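Long-range contacts in 4-hydroxybutyrate CoA-transferase (Porphyromonas gingivalis, PDB 3EH7), which probably transfers coenzyme A between acyl-CoA thioesters and carboxylates such as acetate or 4-hydroxybutyrate: residues Ser13-Ala18 against Asp178-Ala183; Gln41-Ala46 against Leu154-Ile159. One frame throughout, in Å; residues are numbered along the deposited sequence.

Contact 1. Residues Ser13-Ala18 against Asp178-Ala183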
# COMPACT_ATOMS: atom_id res chain seq x y z
N SER A 13 -12.75 -23.23 -39.84
CA SER A 13 -13.28 -21.99 -40.40
C SER A 13 -12.56 -20.76 -39.88
O SER A 13 -12.43 -19.79 -40.62
CB SER A 13 -14.79 -21.88 -40.14
OG SER A 13 -15.14 -22.25 -38.81
N ARG A 14 -12.07 -20.81 -38.65
CA ARG A 14 -11.39 -19.67 -38.00
C ARG A 14 -9.86 -19.79 -37.94
O ARG A 14 -9.20 -18.90 -37.43
CB ARG A 14 -11.91 -19.49 -36.58
CG ARG A 14 -13.29 -18.84 -36.49
CD ARG A 14 -13.76 -18.80 -35.05
NE ARG A 14 -14.20 -20.12 -34.60
CZ ARG A 14 -14.04 -20.61 -33.37
NH1 ARG A 14 -13.41 -19.88 -32.43
NH2 ARG A 14 -14.48 -21.84 -33.08
N ILE A 15 -9.32 -20.90 -38.45
CA ILE A 15 -7.89 -21.17 -38.42
C ILE A 15 -7.24 -20.42 -39.58
O ILE A 15 -7.66 -20.54 -40.72
CB ILE A 15 -7.58 -22.71 -38.43
CG1 ILE A 15 -7.97 -23.32 -37.09
CG2 ILE A 15 -6.10 -22.98 -38.69
CD1 ILE A 15 -7.76 -24.82 -37.01
N VAL A 16 -6.23 -19.62 -39.27
CA VAL A 16 -5.58 -18.79 -40.30
C VAL A 16 -4.09 -18.77 -40.00
O VAL A 16 -3.65 -19.22 -38.95
CB VAL A 16 -6.10 -17.32 -40.32
CG1 VAL A 16 -7.62 -17.28 -40.50
CG2 VAL A 16 -5.69 -16.60 -39.08
N SER A 17 -3.32 -18.24 -40.93
CA SER A 17 -1.90 -18.07 -40.70
C SER A 17 -1.71 -16.90 -39.74
O SER A 17 -2.62 -16.05 -39.63
CB SER A 17 -1.18 -17.80 -42.01
OG SER A 17 -1.38 -16.45 -42.39
N ALA A 18 -0.55 -16.87 -39.08
CA ALA A 18 -0.15 -15.76 -38.19
C ALA A 18 -0.26 -14.40 -38.89
O ALA A 18 -0.71 -13.42 -38.29
CB ALA A 18 1.29 -15.97 -37.68
N ASP A 178 -11.60 -15.13 -32.11
CA ASP A 178 -11.97 -14.61 -33.43
C ASP A 178 -11.09 -15.23 -34.50
O ASP A 178 -11.58 -15.60 -35.57
CB ASP A 178 -11.87 -13.10 -33.44
CG ASP A 178 -12.78 -12.47 -32.42
OD1 ASP A 178 -13.99 -12.62 -32.57
OD2 ASP A 178 -12.29 -11.90 -31.42
N TYR A 179 -9.80 -15.37 -34.21
CA TYR A 179 -8.92 -16.13 -35.08
C TYR A 179 -8.08 -17.09 -34.29
O TYR A 179 -7.76 -16.85 -33.13
CB TYR A 179 -8.03 -15.22 -35.89
CG TYR A 179 -8.81 -14.22 -36.68
CD1 TYR A 179 -9.28 -14.54 -37.96
CD2 TYR A 179 -9.10 -12.97 -36.15
CE1 TYR A 179 -10.02 -13.61 -38.69
CE2 TYR A 179 -9.84 -12.05 -36.86
CZ TYR A 179 -10.29 -12.36 -38.12
OH TYR A 179 -11.01 -11.44 -38.83
N ILE A 180 -7.78 -18.20 -34.94
CA ILE A 180 -6.93 -19.25 -34.38
C ILE A 180 -5.69 -19.42 -35.28
O ILE A 180 -5.79 -19.63 -36.48
CB ILE A 180 -7.66 -20.58 -34.27
CG1 ILE A 180 -8.79 -20.48 -33.25
CG2 ILE A 180 -6.69 -21.68 -33.85
CD1 ILE A 180 -9.84 -21.60 -33.42
N VAL A 181 -4.52 -19.31 -34.67
CA VAL A 181 -3.28 -19.50 -35.38
C VAL A 181 -2.60 -20.76 -34.83
O VAL A 181 -2.22 -20.80 -33.65
CB VAL A 181 -2.40 -18.26 -35.19
CG1 VAL A 181 -1.01 -18.51 -35.77
CG2 VAL A 181 -3.07 -17.04 -35.82
N MSE A 182 -2.45 -21.79 -35.66
CA MSE A 182 -1.83 -23.02 -35.18
C MSE A 182 -0.30 -22.87 -35.08
O MSE A 182 0.33 -22.16 -35.87
CB MSE A 182 -2.22 -24.24 -36.05
CG MSE A 182 -3.75 -24.57 -36.09
SE MSE A 182 -4.59 -24.69 -34.36
CE MSE A 182 -3.49 -26.17 -33.67
N ALA A 183 0.30 -23.52 -34.09
CA ALA A 183 1.75 -23.49 -33.94
C ALA A 183 2.32 -24.76 -33.29
O ALA A 183 1.60 -25.57 -32.71
CB ALA A 183 2.15 -22.27 -33.16
O HOH W 1 -2.64 -21.73 -38.39
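Ile-15 pairs with Ile-180 in a parallel bridge held by two backbone bonds. Ile-180 N donates to Arg-14 O at 3.0 Å. Val-16 N donates to Ile-180 O at 2.8 Å. Beyond this pair the chains part, and a water joins Val-16 O (2.8 Å) to Met-182 N (2.7 Å). Beta-branched Ile-15, Val-16, Ile-180 and Val-181 suit the extended backbone. In Ile-15, CG1 stands anti to the carbonyl carbon (chi1 -71°), which brings CG1 to 3.9 Å from Ile-180 CG2. Ile-15 CG2 sits 3.8 Å from CG of Met-182, a selenomethionine. On this face Ile-180 CD1 also lies over one face of the Arg-14 guanidinium, whose NH1 is fixed by the carbonyls of Ile-174 and Leu-177. On the opposite face, that of Val-16 and Val-181, Val-16 CG1 meets Tyr-179 CD1 obliquely, and small Ala-18 fits its CB 3.9 Å from Val-181 CG1. Farther out, Ser-17 is the N-cap of helix 18-22, its OG bonded to Glu-20 N, so the chain passes straight from strand to helix. The result is a short, weakly bonded edge strand, outermost in this chain's six-stranded, Rossmann-like alpha/beta sheet.

Contact 2. Residues Gln41-Ala46 against Leu154-Ile159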
# COMPACT_ATOMS: atom_id res chain seq x y z
N GLN A 41 4.87 -16.48 -30.04
CA GLN A 41 6.00 -16.24 -30.93
C GLN A 41 5.65 -16.11 -32.41
O GLN A 41 6.23 -15.25 -33.08
CB GLN A 41 7.08 -17.31 -30.74
CG GLN A 41 7.68 -17.31 -29.36
CD GLN A 41 8.58 -18.49 -29.10
OE1 GLN A 41 9.27 -18.97 -30.02
NE2 GLN A 41 8.56 -18.99 -27.86
N SER A 42 4.73 -16.93 -32.93
CA SER A 42 4.36 -16.84 -34.36
C SER A 42 3.69 -15.52 -34.73
O SER A 42 4.00 -14.92 -35.77
CB SER A 42 3.42 -17.97 -34.79
OG SER A 42 4.01 -19.21 -34.50
N CYS A 43 2.79 -15.06 -33.88
CA CYS A 43 2.10 -13.80 -34.15
C CYS A 43 3.04 -12.62 -33.97
O CYS A 43 2.95 -11.66 -34.72
CB CYS A 43 0.86 -13.62 -33.29
SG CYS A 43 -0.47 -14.76 -33.78
N VAL A 44 3.95 -12.70 -33.01
CA VAL A 44 4.92 -11.63 -32.83
C VAL A 44 5.80 -11.52 -34.07
O VAL A 44 6.05 -10.41 -34.53
CB VAL A 44 5.80 -11.81 -31.57
CG1 VAL A 44 7.05 -10.91 -31.66
CG2 VAL A 44 5.02 -11.45 -30.33
N ASP A 45 6.23 -12.65 -34.62
CA ASP A 45 7.03 -12.62 -35.85
C ASP A 45 6.26 -11.97 -36.99
O ASP A 45 6.81 -11.17 -37.74
CB ASP A 45 7.43 -14.02 -36.29
CG ASP A 45 8.51 -14.62 -35.44
OD1 ASP A 45 8.99 -13.95 -34.51
OD2 ASP A 45 8.89 -15.78 -35.70
N ALA A 46 5.00 -12.34 -37.13
CA ALA A 46 4.13 -11.73 -38.14
C ALA A 46 3.97 -10.23 -37.89
O ALA A 46 3.98 -9.45 -38.83
CB ALA A 46 2.77 -12.43 -38.17
N LEU A 154 -11.13 -7.94 -30.01
CA LEU A 154 -10.65 -8.98 -30.94
C LEU A 154 -9.65 -9.87 -30.21
O LEU A 154 -8.75 -9.37 -29.53
CB LEU A 154 -9.97 -8.34 -32.17
CG LEU A 154 -9.40 -9.24 -33.28
CD1 LEU A 154 -10.49 -9.86 -34.16
CD2 LEU A 154 -8.43 -8.46 -34.16
N VAL A 155 -9.84 -11.17 -30.35
CA VAL A 155 -9.03 -12.14 -29.67
C VAL A 155 -8.45 -13.09 -30.70
O VAL A 155 -9.18 -13.73 -31.49
CB VAL A 155 -9.85 -12.93 -28.61
CG1 VAL A 155 -8.95 -13.94 -27.87
CG2 VAL A 155 -10.50 -11.97 -27.60
N ILE A 156 -7.12 -13.15 -30.70
CA ILE A 156 -6.36 -14.11 -31.50
C ILE A 156 -5.76 -15.13 -30.53
O ILE A 156 -5.02 -14.75 -29.59
CB ILE A 156 -5.20 -13.46 -32.27
CG1 ILE A 156 -5.75 -12.37 -33.19
CG2 ILE A 156 -4.41 -14.51 -33.04
CD1 ILE A 156 -4.68 -11.39 -33.66
N GLY A 157 -6.10 -16.39 -30.73
CA GLY A 157 -5.57 -17.48 -29.94
C GLY A 157 -4.52 -18.22 -30.73
O GLY A 157 -4.80 -18.76 -31.80
N GLU A 158 -3.30 -18.26 -30.19
CA GLU A 158 -2.21 -19.00 -30.83
C GLU A 158 -2.11 -20.35 -30.16
O GLU A 158 -1.57 -20.46 -29.06
CB GLU A 158 -0.89 -18.23 -30.70
CG GLU A 158 0.28 -18.87 -31.43
CD GLU A 158 1.46 -17.93 -31.62
OE1 GLU A 158 1.28 -16.84 -32.20
OE2 GLU A 158 2.58 -18.29 -31.20
N ILE A 159 -2.64 -21.38 -30.81
CA ILE A 159 -2.68 -22.71 -30.21
C ILE A 159 -1.41 -23.50 -30.53
O ILE A 159 -1.17 -23.95 -31.65
CB ILE A 159 -3.94 -23.51 -30.63
CG1 ILE A 159 -5.20 -22.73 -30.25
CG2 ILE A 159 -3.96 -24.86 -29.96
CD1 ILE A 159 -6.50 -23.56 -30.36
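Glu-158 presents its carboxylate to the start of helix 41-49, where Ser-42 and Cys-43 receive it through their backbone N-H groups. Two hydrogen bonds form: Ser-42 N to Glu-158 OE2 at 3.1 Å, and Cys-43 N to Glu-158 OE1 at 2.9 Å. Each oxygen is approached on its syn side with the donor moderately out of the carboxylate plane (26° at OE2), so the two bonds together restrain rotation of the group. A glutamate is long enough for this task: CG stands anti to the backbone N (chi1 -175°) and the chain stays extended to the carboxylate, carrying it from the strand to the helix. Tyr-185 OH, outside the two segments, bonds both Glu-158 OE2 and Gln-41 N and thereby ties the acid to the first turn. In this buried place the amide hydrogens and the helix dipole would be expected to favour the ionised carboxylate.

Van der Waals contacts supplement the polar grip. Ser-42 CB lies 3.5 Å from Glu-158 OE1. Cys-43 brings SG to 4.0 Å from Ile-156 CG2, a compact apolar surface suited to the buried helix-sheet interface; Ile-124 of strand 122-127 and Val-181 of strand 179-183 line the same region. The axes of the two segments approach to 9.2 Å. This is helix-on-sheet packing of a Rossmann-like alpha/beta domain, with helix 41-49 in the beta-alpha-beta connection between strands 30-33 and 58-60; here it is supplemented by a glutamate carboxylate binding the helix's amino end.

Contacts 1 and 2 have centres about 8 Å apart and share one parallel sheet, in which strands 179-183 and 154-160 are neighbours. Along the chain the order is 13-18, 41-46, 154-159, 178-183, so the partners of contact 2 both fall between those of contact 1. Contact 1 adds the edge strand 15-16 to the sheet, whereas contact 2 lays helix 41-49 on one of its faces. The two meet directly: Asp-178 OD2 is 2.8 Å from Val-155 N, a probable hydrogen bond, and Ala-18 CB packs on Ser-42 O. Together they join early and late parts of the N-terminal alpha/beta domain into one layered unit.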